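Local coordinates for protein ACDH-11, isoform b (Caenorhabditis elegans, PDB 4Y9J), which is a member of the acyl-CoA dehydrogenase family that binds flavin-adenine dinucleotide and forms an assembly of four chains, at residues Asp31-Arg36 with Asp364-Met369; Ala322-Met327 with Leu404-Gln409; Tyr326-Ile331 with Lys360-Thr365; Lys408-Met413 with Arg437-Thr442. All coordinates share one frame; numbering follows the deposited sequence.

Contact 1 (Asp31-Arg36 with Asp364-Met369)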
# COMPACT_ATOMS: atom_id res chain seq x y z
N ASP B 31 -10.39 10.75 35.85
CA ASP B 31 -11.62 11.41 35.38
C ASP B 31 -12.08 12.44 36.45
O ASP B 31 -12.16 12.09 37.63
CB ASP B 31 -12.77 10.43 35.09
CG ASP B 31 -13.94 11.07 34.29
OD1 ASP B 31 -14.87 11.64 34.90
OD2 ASP B 31 -13.95 10.95 33.04
N PRO B 32 -12.41 13.67 36.01
CA PRO B 32 -12.94 14.71 36.89
C PRO B 32 -14.17 14.34 37.69
O PRO B 32 -14.24 14.70 38.84
CB PRO B 32 -13.29 15.81 35.89
CG PRO B 32 -12.24 15.69 34.85
CD PRO B 32 -12.09 14.21 34.68
N ILE B 33 -15.14 13.65 37.11
CA ILE B 33 -16.39 13.40 37.81
C ILE B 33 -16.93 11.99 37.90
O ILE B 33 -17.88 11.78 38.64
CB ILE B 33 -17.59 14.18 37.25
CG1 ILE B 33 -17.86 13.84 35.82
CG2 ILE B 33 -17.49 15.69 37.49
CD1 ILE B 33 -19.27 14.25 35.47
N LEU B 34 -16.38 11.04 37.17
CA LEU B 34 -16.85 9.66 37.21
C LEU B 34 -16.95 9.02 38.60
O LEU B 34 -17.98 8.44 38.94
CB LEU B 34 -15.94 8.78 36.34
CG LEU B 34 -16.44 7.36 36.20
CD1 LEU B 34 -17.89 7.33 35.77
CD2 LEU B 34 -15.51 6.71 35.19
N ASP B 35 -15.86 9.06 39.36
CA ASP B 35 -15.86 8.45 40.67
C ASP B 35 -16.86 9.18 41.61
O ASP B 35 -17.60 8.52 42.34
CB ASP B 35 -14.44 8.46 41.26
CG ASP B 35 -14.36 7.81 42.67
OD1 ASP B 35 -14.44 6.55 42.78
OD2 ASP B 35 -14.18 8.56 43.66
N ARG B 36 -16.86 10.52 41.63
CA ARG B 36 -17.82 11.28 42.45
C ARG B 36 -19.26 10.91 42.12
O ARG B 36 -20.06 10.78 43.01
CB ARG B 36 -17.60 12.80 42.36
CG ARG B 36 -16.36 13.31 43.08
CD ARG B 36 -16.41 14.78 43.45
NE ARG B 36 -16.61 15.75 42.36
CZ ARG B 36 -15.70 16.09 41.44
NH1 ARG B 36 -14.49 15.53 41.43
NH2 ARG B 36 -16.00 17.00 40.51
N ASP B 364 -19.35 21.61 29.41
CA ASP B 364 -20.30 20.99 28.49
C ASP B 364 -20.23 19.45 28.57
O ASP B 364 -21.23 18.79 28.44
CB ASP B 364 -20.03 21.47 27.04
CG ASP B 364 -20.51 22.91 26.77
OD1 ASP B 364 -21.34 23.46 27.56
OD2 ASP B 364 -20.07 23.45 25.70
N THR B 365 -19.05 18.91 28.82
CA THR B 365 -18.81 17.47 28.87
C THR B 365 -19.44 16.94 30.18
O THR B 365 -20.01 15.88 30.16
CB THR B 365 -17.30 17.19 28.82
OG1 THR B 365 -16.77 17.58 27.51
CG2 THR B 365 -17.04 15.76 29.02
N ARG B 366 -19.29 17.66 31.28
CA ARG B 366 -19.84 17.20 32.54
C ARG B 366 -21.35 17.10 32.47
O ARG B 366 -21.93 16.16 33.02
CB ARG B 366 -19.42 18.08 33.69
CG ARG B 366 -17.97 17.98 34.01
CD ARG B 366 -17.63 18.70 35.29
NE ARG B 366 -16.21 18.79 35.56
CZ ARG B 366 -15.72 19.10 36.76
NH1 ARG B 366 -16.52 19.38 37.81
NH2 ARG B 366 -14.41 19.16 36.91
N GLY B 367 -22.01 18.04 31.83
CA GLY B 367 -23.48 18.02 31.73
C GLY B 367 -23.96 16.75 30.99
O GLY B 367 -24.85 16.03 31.42
N SER B 368 -23.35 16.49 29.88
CA SER B 368 -23.73 15.29 29.11
C SER B 368 -23.35 13.96 29.79
O SER B 368 -24.00 12.96 29.67
CB SER B 368 -23.16 15.37 27.71
OG SER B 368 -23.78 16.41 27.09
N MET B 369 -22.29 13.99 30.52
CA MET B 369 -21.91 12.88 31.32
C MET B 369 -23.00 12.54 32.35
O MET B 369 -23.33 11.37 32.53
CB MET B 369 -20.65 13.29 32.03
CG MET B 369 -19.86 12.16 32.49
SD MET B 369 -18.89 11.65 31.03
CE MET B 369 -18.57 10.29 32.13
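With chi1 at 60°, I33 tucks CG1 between its own backbone N and carbonyl carbon, while the CG2 methyl is left facing the side chain of R366. That arginine is stretched out from CG to NE (chi2 -171°), so its aliphatic stem and its head both run past the isoleucine. I33 CG2 lies over one face of the R366 guanidinium and is 3.7 Å from R366 CD. P32 adds a second apolar touch, its CB standing 3.7 Å from R366 NH2 in an oblique position. The CG1-CD1 branch of I33 leads to M369: I33 CD1 is 3.7 Å from M369 CG, the two chains running antiparallel alongside one another. I33 is the N-cap residue of helix 34-41. Before it, D31 OD1 accepts from I33 N at 3.0 Å, an Asx turn, and from L34 N at 2.8 Å, the wider Asx motif, the two donors arriving from opposite faces of the carboxylate. I33 and its neighbours set the start of helix 34-41 against helix 352-383 of the C-terminal domain. R36 NH2 comes to 3.6 Å from R366 NH1, with the guanidinium planes 57° apart. Both heads gather round D589 of the second subunit, which forms salt bridges with R36 and R366; within the chain R36 is also paired with D554, and R366 with E362.

Contact 2 (Ala322-Met327 with Leu404-Gln409). With UCC (S-{(3S,5R,9R)-1-[(2R,3S,4R,5R)-5-(6-amino-9H-purin-9-yl)-4-hydroxy-3-(phosphonooxy)tetrahydrofuran-2-yl]-3,5,9-trihydroxy-8,8-dimethyl-3,5-dioxido-10,14-dioxo-2,4,6-trioxa-11,15-diaza-3lambda~5~,5lambda~5~-diphosphaheptadecan-17-yl} undecanethioate), chain F.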
# COMPACT_ATOMS: atom_id res chain seq x y z
N ALA B 322 -19.62 6.58 23.56
CA ALA B 322 -18.52 6.78 22.64
C ALA B 322 -18.28 8.28 22.40
O ALA B 322 -17.16 8.72 22.49
CB ALA B 322 -18.83 6.13 21.33
N SER B 323 -19.35 9.05 22.17
CA SER B 323 -19.22 10.48 22.01
C SER B 323 -18.51 11.09 23.21
O SER B 323 -17.58 11.89 23.08
CB SER B 323 -20.60 11.12 21.82
OG SER B 323 -21.18 10.76 20.60
N LEU B 324 -18.96 10.74 24.39
CA LEU B 324 -18.46 11.28 25.62
C LEU B 324 -17.05 10.78 25.90
O LEU B 324 -16.23 11.51 26.46
CB LEU B 324 -19.40 10.96 26.78
CG LEU B 324 -20.69 11.80 26.71
CD1 LEU B 324 -21.79 11.23 27.54
CD2 LEU B 324 -20.41 13.24 27.10
N GLY B 325 -16.79 9.54 25.51
CA GLY B 325 -15.46 8.97 25.61
C GLY B 325 -14.39 9.76 24.81
O GLY B 325 -13.31 10.09 25.36
N TYR B 326 -14.75 10.16 23.61
CA TYR B 326 -13.86 10.98 22.76
C TYR B 326 -13.67 12.39 23.31
O TYR B 326 -12.54 12.92 23.31
CB TYR B 326 -14.37 11.04 21.33
CG TYR B 326 -14.34 9.69 20.64
CD1 TYR B 326 -13.19 8.96 20.58
CD2 TYR B 326 -15.47 9.15 20.03
CE1 TYR B 326 -13.15 7.73 19.96
CE2 TYR B 326 -15.43 7.93 19.39
CZ TYR B 326 -14.26 7.22 19.37
OH TYR B 326 -14.14 5.95 18.83
N MET B 327 -14.76 12.98 23.81
CA MET B 327 -14.71 14.30 24.44
C MET B 327 -13.81 14.28 25.67
O MET B 327 -12.87 15.08 25.81
CB MET B 327 -16.11 14.77 24.77
CG MET B 327 -16.98 14.98 23.54
SD MET B 327 -18.81 14.98 23.78
CE MET B 327 -18.90 16.28 24.91
N LEU B 404 -28.46 12.17 20.49
CA LEU B 404 -28.34 13.22 19.49
C LEU B 404 -27.56 14.39 20.05
O LEU B 404 -26.81 15.07 19.33
CB LEU B 404 -29.68 13.64 18.94
CG LEU B 404 -30.67 14.37 19.83
CD1 LEU B 404 -30.45 15.89 19.76
CD2 LEU B 404 -32.12 14.03 19.46
N TYR B 405 -27.70 14.67 21.33
CA TYR B 405 -27.04 15.85 21.89
C TYR B 405 -25.52 15.63 22.05
O TYR B 405 -24.70 16.47 21.57
CB TYR B 405 -27.71 16.31 23.20
CG TYR B 405 -27.23 17.73 23.60
CD1 TYR B 405 -27.66 18.83 22.89
CD2 TYR B 405 -26.35 17.93 24.63
CE1 TYR B 405 -27.25 20.11 23.23
CE2 TYR B 405 -25.93 19.18 24.99
CZ TYR B 405 -26.40 20.28 24.29
OH TYR B 405 -25.98 21.55 24.58
N ALA B 406 -25.12 14.54 22.72
CA ALA B 406 -23.70 14.23 22.86
C ALA B 406 -23.06 14.05 21.48
O ALA B 406 -21.90 14.43 21.24
CB ALA B 406 -23.47 12.96 23.71
N GLY B 407 -23.85 13.49 20.56
CA GLY B 407 -23.47 13.28 19.20
C GLY B 407 -23.04 14.53 18.50
O GLY B 407 -22.07 14.56 17.75
N LYS B 408 -23.80 15.58 18.74
CA LYS B 408 -23.61 16.82 18.06
C LYS B 408 -22.56 17.66 18.80
O LYS B 408 -21.90 18.48 18.19
CB LYS B 408 -24.93 17.52 17.89
CG LYS B 408 -24.93 18.82 17.14
CD LYS B 408 -24.18 18.76 15.82
CE LYS B 408 -24.76 17.72 14.87
NZ LYS B 408 -24.07 17.58 13.61
N GLN B 409 -22.41 17.48 20.10
CA GLN B 409 -21.28 18.07 20.83
C GLN B 409 -19.88 17.56 20.38
O GLN B 409 -18.93 18.31 20.45
CB GLN B 409 -21.38 17.81 22.31
CG GLN B 409 -22.46 18.55 23.04
CD GLN B 409 -22.44 18.14 24.49
OE1 GLN B 409 -22.60 16.96 24.79
NE2 GLN B 409 -22.23 19.09 25.37
OA1 UCC F . -26.08 2.44 12.22
CA1 UCC F . -26.12 1.21 12.61
CA2 UCC F . -25.00 0.37 13.24
CA3 UCC F . -23.79 1.05 13.81
CA4 UCC F . -23.34 0.40 15.16
CA5 UCC F . -23.59 1.39 16.31
CA6 UCC F . -22.45 1.41 17.27
CA7 UCC F . -22.69 2.38 18.41
CA8 UCC F . -21.52 2.01 19.22
CA9 UCC F . -20.67 3.02 19.78
C10 UCC F . -19.31 3.03 19.24
C11 UCC F . -19.26 4.41 18.59
S UCC F . -27.43 0.18 12.46
CP1 UCC F . -28.80 1.09 11.64
CP2 UCC F . -29.31 2.28 12.39
NP1 UCC F . -30.58 2.79 11.83
CP3 UCC F . -31.28 3.65 12.58
OP1 UCC F . -30.87 4.13 13.64
CP4 UCC F . -32.68 3.98 12.11
CP5 UCC F . -32.84 5.51 12.05
NP2 UCC F . -34.26 5.68 11.78
CP6 UCC F . -35.22 5.67 12.71
OP2 UCC F . -34.99 5.61 13.91
CP8 UCC F . -36.62 5.85 12.17
OP3 UCC F . -37.32 6.81 13.02
CPB UCC F . -37.53 4.64 12.24
CP7 UCC F . -37.54 3.78 13.51
CP9 UCC F . -36.65 3.58 11.45
CPA UCC F . -38.67 4.64 11.20
O7 UCC F . -39.44 3.42 11.32
P2 UCC F . -40.96 3.35 10.76
O21 UCC F . -41.52 1.95 10.94
O22 UCC F . -40.96 4.12 9.43
O6 UCC F . -41.66 4.39 11.80
P1 UCC F . -42.81 4.11 12.86
O11 UCC F . -44.10 3.61 12.22
O12 UCC F . -42.83 5.38 13.66
O5' UCC F . -42.09 2.90 13.75
C5' UCC F . -42.71 1.59 13.83
C4' UCC F . -42.90 1.14 15.29
C3' UCC F . -43.81 2.09 16.05
O3' UCC F . -44.46 1.28 17.00
P3 UCC F . -46.02 1.05 16.97
O33 UCC F . -46.21 0.05 18.09
O32 UCC F . -46.28 0.36 15.66
O31 UCC F . -46.62 2.47 17.17
C2' UCC F . -42.88 3.06 16.78
O2' UCC F . -43.35 3.52 18.05
O4' UCC F . -41.63 1.15 15.97
C1' UCC F . -41.72 2.09 17.04
N9 UCC F . -40.41 2.71 17.27
C4 UCC F . -39.84 2.72 18.47
N3 UCC F . -40.13 2.20 19.69
C8 UCC F . -39.66 3.40 16.37
N7 UCC F . -38.55 3.84 16.99
C5 UCC F . -38.58 3.45 18.28
C6 UCC F . -37.69 3.53 19.46
N6 UCC F . -36.50 4.19 19.35
N1 UCC F . -38.13 3.01 20.65
C2 UCC F . -39.31 2.37 20.74
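The amide of Q409 receives the methyl of M327 over one face, with M327 CE 4.0 Å from Q409 CD, while its polar ends are taken up by helix 352-383: OE1 is hydrogen-bonded to the hydroxyl of S368 and NE2 to the carbonyl oxygen of D364. These two bonds should fix the rotation of the amide and thus the surface that M327 meets. The bend of M327 at chi3 (59°) turns CE toward the glutamine, and M327 lies nearly perpendicular to it. The peptide group of A406 is the second flat surface. S323 CB sits over one of its faces, 3.6 Å from A406 O, and S323 OG lies 3.7 Å from G407 CA; that hydroxyl is also hydrogen-bonded to T442. L324 closes the apolar side more loosely, its CG 4.3 Å from A406 CB. The small residues S323, A406 and G407 are consistent with the 8.7 Å approach of the axes of segments 322-327 and 404-409, which cross at 33°. At A322 the first helix also borders the UCC pocket, with A322 CB 3.3 Å from UCC C11. Helices 304-338 and 389-419 pack side by side in this way in the helical C-terminal domain of the acyl-CoA dehydrogenase fold.

Contact 3 (Tyr326-Ile331 with Lys360-Thr365)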
# COMPACT_ATOMS: atom_id res chain seq x y z
N TYR B 326 -14.75 10.16 23.61
CA TYR B 326 -13.86 10.98 22.76
C TYR B 326 -13.67 12.39 23.31
O TYR B 326 -12.54 12.92 23.31
CB TYR B 326 -14.37 11.04 21.33
CG TYR B 326 -14.34 9.69 20.64
CD1 TYR B 326 -13.19 8.96 20.58
CD2 TYR B 326 -15.47 9.15 20.03
CE1 TYR B 326 -13.15 7.73 19.96
CE2 TYR B 326 -15.43 7.93 19.39
CZ TYR B 326 -14.26 7.22 19.37
OH TYR B 326 -14.14 5.95 18.83
N MET B 327 -14.76 12.98 23.81
CA MET B 327 -14.71 14.30 24.44
C MET B 327 -13.81 14.28 25.67
O MET B 327 -12.87 15.08 25.81
CB MET B 327 -16.11 14.77 24.77
CG MET B 327 -16.98 14.98 23.54
SD MET B 327 -18.81 14.98 23.78
CE MET B 327 -18.90 16.28 24.91
N ARG B 328 -14.03 13.34 26.56
CA ARG B 328 -13.18 13.22 27.76
C ARG B 328 -11.75 12.89 27.38
O ARG B 328 -10.81 13.43 27.99
CB ARG B 328 -13.75 12.17 28.69
CG ARG B 328 -12.82 11.73 29.86
CD ARG B 328 -12.43 12.85 30.79
NE ARG B 328 -13.63 13.47 31.36
CZ ARG B 328 -13.83 14.76 31.57
NH1 ARG B 328 -12.89 15.65 31.24
NH2 ARG B 328 -14.98 15.18 32.13
N ARG B 329 -11.54 11.99 26.43
CA ARG B 329 -10.18 11.61 26.07
C ARG B 329 -9.34 12.85 25.57
O ARG B 329 -8.23 13.08 26.02
CB ARG B 329 -10.16 10.45 25.05
CG ARG B 329 -8.79 10.06 24.55
CD ARG B 329 -7.90 9.61 25.70
NE ARG B 329 -8.39 8.38 26.37
CZ ARG B 329 -8.10 7.13 25.98
NH1 ARG B 329 -7.41 6.91 24.86
NH2 ARG B 329 -8.58 6.10 26.67
N ILE B 330 -9.91 13.62 24.68
CA ILE B 330 -9.21 14.76 24.14
C ILE B 330 -8.93 15.77 25.22
O ILE B 330 -7.85 16.31 25.25
CB ILE B 330 -9.84 15.31 22.85
CG1 ILE B 330 -8.82 16.17 22.07
CG2 ILE B 330 -11.03 16.18 23.17
CD1 ILE B 330 -7.64 15.37 21.58
N ILE B 331 -9.84 15.98 26.16
CA ILE B 331 -9.62 16.92 27.20
C ILE B 331 -8.54 16.39 28.16
O ILE B 331 -7.69 17.12 28.62
CB ILE B 331 -10.95 17.19 27.98
CG1 ILE B 331 -12.01 17.88 27.12
CG2 ILE B 331 -10.69 17.98 29.27
CD1 ILE B 331 -13.34 17.98 27.86
N LYS B 360 -14.55 25.66 29.27
CA LYS B 360 -15.85 25.55 28.63
C LYS B 360 -16.13 24.13 28.10
O LYS B 360 -17.25 23.64 28.22
CB LYS B 360 -16.00 26.60 27.47
CG LYS B 360 -17.25 26.43 26.61
CD LYS B 360 -18.56 26.67 27.40
CE LYS B 360 -19.86 26.86 26.54
NZ LYS B 360 -21.11 26.40 27.30
N MET B 361 -15.13 23.47 27.50
CA MET B 361 -15.24 22.06 27.07
C MET B 361 -15.57 21.15 28.24
O MET B 361 -16.40 20.25 28.11
CB MET B 361 -13.96 21.60 26.38
CG MET B 361 -13.63 22.45 25.14
SD MET B 361 -11.92 22.31 24.55
CE MET B 361 -11.62 20.61 24.30
N GLU B 362 -14.94 21.38 29.38
CA GLU B 362 -15.18 20.63 30.55
C GLU B 362 -16.61 20.79 31.10
O GLU B 362 -17.23 19.83 31.46
CB GLU B 362 -14.11 20.95 31.59
CG GLU B 362 -14.31 20.16 32.86
CD GLU B 362 -14.07 18.67 32.65
OE1 GLU B 362 -13.33 18.32 31.73
OE2 GLU B 362 -14.63 17.88 33.43
N VAL B 363 -17.13 22.00 31.12
CA VAL B 363 -18.49 22.30 31.59
C VAL B 363 -19.53 21.55 30.73
O VAL B 363 -20.43 20.88 31.24
CB VAL B 363 -18.77 23.82 31.52
CG1 VAL B 363 -20.27 24.14 31.67
CG2 VAL B 363 -17.96 24.59 32.54
N ASP B 364 -19.35 21.61 29.41
CA ASP B 364 -20.30 20.99 28.49
C ASP B 364 -20.23 19.45 28.57
O ASP B 364 -21.23 18.79 28.44
CB ASP B 364 -20.03 21.47 27.04
CG ASP B 364 -20.51 22.91 26.77
OD1 ASP B 364 -21.34 23.46 27.56
OD2 ASP B 364 -20.07 23.45 25.70
N THR B 365 -19.05 18.91 28.82
CA THR B 365 -18.81 17.47 28.87
C THR B 365 -19.44 16.94 30.18
O THR B 365 -20.01 15.88 30.16
CB THR B 365 -17.30 17.19 28.82
OG1 THR B 365 -16.77 17.58 27.51
CG2 THR B 365 -17.04 15.76 29.02
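Two successive long helices of the C-terminal helical bundle, 304-338 and 352-383, pack here in a nearly antiparallel manner; the axes of segments 326-331 and 360-365 are 10.5 Å apart and their directions lie at 152°. The polar part is an end-on, two-pronged salt bridge between R328 and E362. R328 NH1 donates to the syn lone pair of E362 OE1 at 2.8 Å in an almost straight bond that stays in the guanidinium plane. The second prong, from R328 NH2 to E362 OE2 at 3.0 Å, is more bent and tilted out of both planes, in keeping with a guanidinium and a carboxylate that are close to coplanar but not exactly so. Bends at chi2 and chi3 fold the R328 chain so that its head swings across to the neighbouring helix. The pair is buried and belongs to a longer charge network, since R328 NE is bridged to D31, and E362 carries a second arginine at OE2; together these partners would hold both flat groups against rotation. T365 contributes a methyl to the lining, CG2 lying over one face of the R328 guanidinium, 3.8 Å from NH2. Beside this polar group I331 fills the apolar part of the interface. Its CG2 branch comes across the glutamate at about a right angle, 3.6 Å from E362 OE1. Its other branch runs past M361 in the opposite sense: I331 CG1 is 3.9 Å from the methyl CE of M361, and I331 CD1 reaches 3.8 Å from the carbonyl oxygen M361 O.

Contact 4 (Lys408-Met413 with Arg437-Thr442)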
# COMPACT_ATOMS: atom_id res chain seq x y z
N LYS B 408 -23.80 15.58 18.74
CA LYS B 408 -23.61 16.82 18.06
C LYS B 408 -22.56 17.66 18.80
O LYS B 408 -21.90 18.48 18.19
CB LYS B 408 -24.93 17.52 17.89
CG LYS B 408 -24.93 18.82 17.14
CD LYS B 408 -24.18 18.76 15.82
CE LYS B 408 -24.76 17.72 14.87
NZ LYS B 408 -24.07 17.58 13.61
N GLN B 409 -22.41 17.48 20.10
CA GLN B 409 -21.28 18.07 20.83
C GLN B 409 -19.88 17.56 20.38
O GLN B 409 -18.93 18.31 20.45
CB GLN B 409 -21.38 17.81 22.31
CG GLN B 409 -22.46 18.55 23.04
CD GLN B 409 -22.44 18.14 24.49
OE1 GLN B 409 -22.60 16.96 24.79
NE2 GLN B 409 -22.23 19.09 25.37
N ALA B 410 -19.79 16.32 19.94
CA ALA B 410 -18.53 15.58 19.91
C ALA B 410 -17.52 16.14 18.87
O ALA B 410 -16.39 16.39 19.23
CB ALA B 410 -18.76 14.10 19.62
N VAL B 411 -17.93 16.35 17.63
CA VAL B 411 -16.96 16.80 16.64
C VAL B 411 -16.43 18.21 16.93
O VAL B 411 -15.25 18.39 16.95
CB VAL B 411 -17.43 16.65 15.19
CG1 VAL B 411 -16.43 17.28 14.21
CG2 VAL B 411 -17.60 15.15 14.83
N PRO B 412 -17.31 19.19 17.20
CA PRO B 412 -16.68 20.47 17.53
C PRO B 412 -15.80 20.45 18.77
O PRO B 412 -14.82 21.20 18.80
CB PRO B 412 -17.86 21.41 17.77
CG PRO B 412 -18.99 20.77 16.98
CD PRO B 412 -18.77 19.29 17.07
N MET B 413 -16.17 19.68 19.80
CA MET B 413 -15.34 19.62 20.98
C MET B 413 -13.99 18.90 20.68
O MET B 413 -12.94 19.36 21.12
CB MET B 413 -16.04 18.92 22.13
CG MET B 413 -15.32 19.26 23.44
SD MET B 413 -16.08 18.54 24.85
CE MET B 413 -17.54 19.62 24.86
N ARG B 437 -11.69 11.75 13.70
CA ARG B 437 -12.26 10.98 12.59
C ARG B 437 -13.35 9.99 13.14
O ARG B 437 -14.43 9.83 12.55
CB ARG B 437 -11.14 10.28 11.82
CG ARG B 437 -10.23 11.29 11.07
CD ARG B 437 -9.34 10.57 10.10
NE ARG B 437 -8.31 9.82 10.75
CZ ARG B 437 -8.33 8.55 11.06
NH1 ARG B 437 -9.34 7.76 10.70
NH2 ARG B 437 -7.25 8.04 11.64
N ASP B 438 -13.01 9.31 14.21
CA ASP B 438 -13.89 8.38 14.90
C ASP B 438 -15.12 9.05 15.58
O ASP B 438 -16.25 8.59 15.43
CB ASP B 438 -13.11 7.47 15.86
CG ASP B 438 -12.12 6.46 15.11
OD1 ASP B 438 -11.99 6.46 13.83
OD2 ASP B 438 -11.44 5.61 15.81
N ALA B 439 -14.89 10.17 16.26
CA ALA B 439 -15.97 10.93 16.89
C ALA B 439 -17.01 11.37 15.85
O ALA B 439 -18.19 11.46 16.16
CB ALA B 439 -15.41 12.16 17.61
N GLN B 440 -16.59 11.62 14.60
CA GLN B 440 -17.48 12.00 13.52
C GLN B 440 -18.48 10.90 13.12
O GLN B 440 -19.50 11.20 12.51
CB GLN B 440 -16.66 12.55 12.34
CG GLN B 440 -17.42 12.89 11.08
CD GLN B 440 -18.39 14.06 11.30
OE1 GLN B 440 -19.61 13.84 11.61
NE2 GLN B 440 -17.90 15.23 11.26
N VAL B 441 -18.21 9.63 13.44
CA VAL B 441 -19.25 8.63 13.19
C VAL B 441 -20.53 8.83 14.09
O VAL B 441 -21.65 8.48 13.71
CB VAL B 441 -18.72 7.19 13.35
CG1 VAL B 441 -18.72 6.72 14.78
CG2 VAL B 441 -19.56 6.28 12.45
N THR B 442 -20.28 9.38 15.27
CA THR B 442 -21.27 9.34 16.36
C THR B 442 -22.57 10.16 16.09
O THR B 442 -23.61 9.71 16.52
CB THR B 442 -20.70 9.59 17.76
OG1 THR B 442 -20.24 10.94 17.94
CG2 THR B 442 -19.58 8.66 18.09
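V411 makes the closest van der Waals contacts between these segments, with Q440. V411 CG2 sits against the backbone at Q440, 3.4 Å from Q440 CA, and the same methyl is 3.6 Å from Q440 NE2, so the glutamine wraps round it from CA to its amide. The wrap follows from the bend of Q440 at chi2 (66°), which folds the amide back beside the valine. A410 and A439 face each other with their methyls, A410 CB to A439 CB being 4.4 Å. Among polar groups, T442 OG1 donates to A439 O at 2.8 Å in the plane of the carbonyl, and T442 N donates to the same oxygen at 3.1 Å, closing a type I turn. With chi1 at 68° the T442 hydroxyl lies between its own backbone N and carbonyl carbon, and A410 CB rests 3.9 Å from T442 OG1. The amide of Q440 is committed to another chain, NE2 being bonded to S415 of the second subunit. By position, the turn is close to both ligands: V441 touches the flavin-adenine dinucleotide, and the T442 side chain is about 4 Å from UCC. Helix 389-419, kinked at P412, packs against A439 of helix 432-439 and the type I turn A439-T442, with Y326 of helix 304-338 on A439 and the second subunit beside V411.

In the fold
From the N terminus, contact 1 closes by far the longest loop, bringing the start of helix 34-41 onto helix 352-383 of the C-terminal domain. Contact 3 closes the short connection between helices 304-338 and 352-383 and shares D364 and T365 with contact 1, whose loop encloses it. It also nests within contact 2, which starts from the same stretch and goes on to helix 389-419; contacts 1 and 2 cross. Contact 4 begins where contact 2 ends and takes helix 389-419 on to segment 437-442. Together they tie the N-terminal region to the C-terminal helices; contacts 1 and 4 also lie against the second subunit.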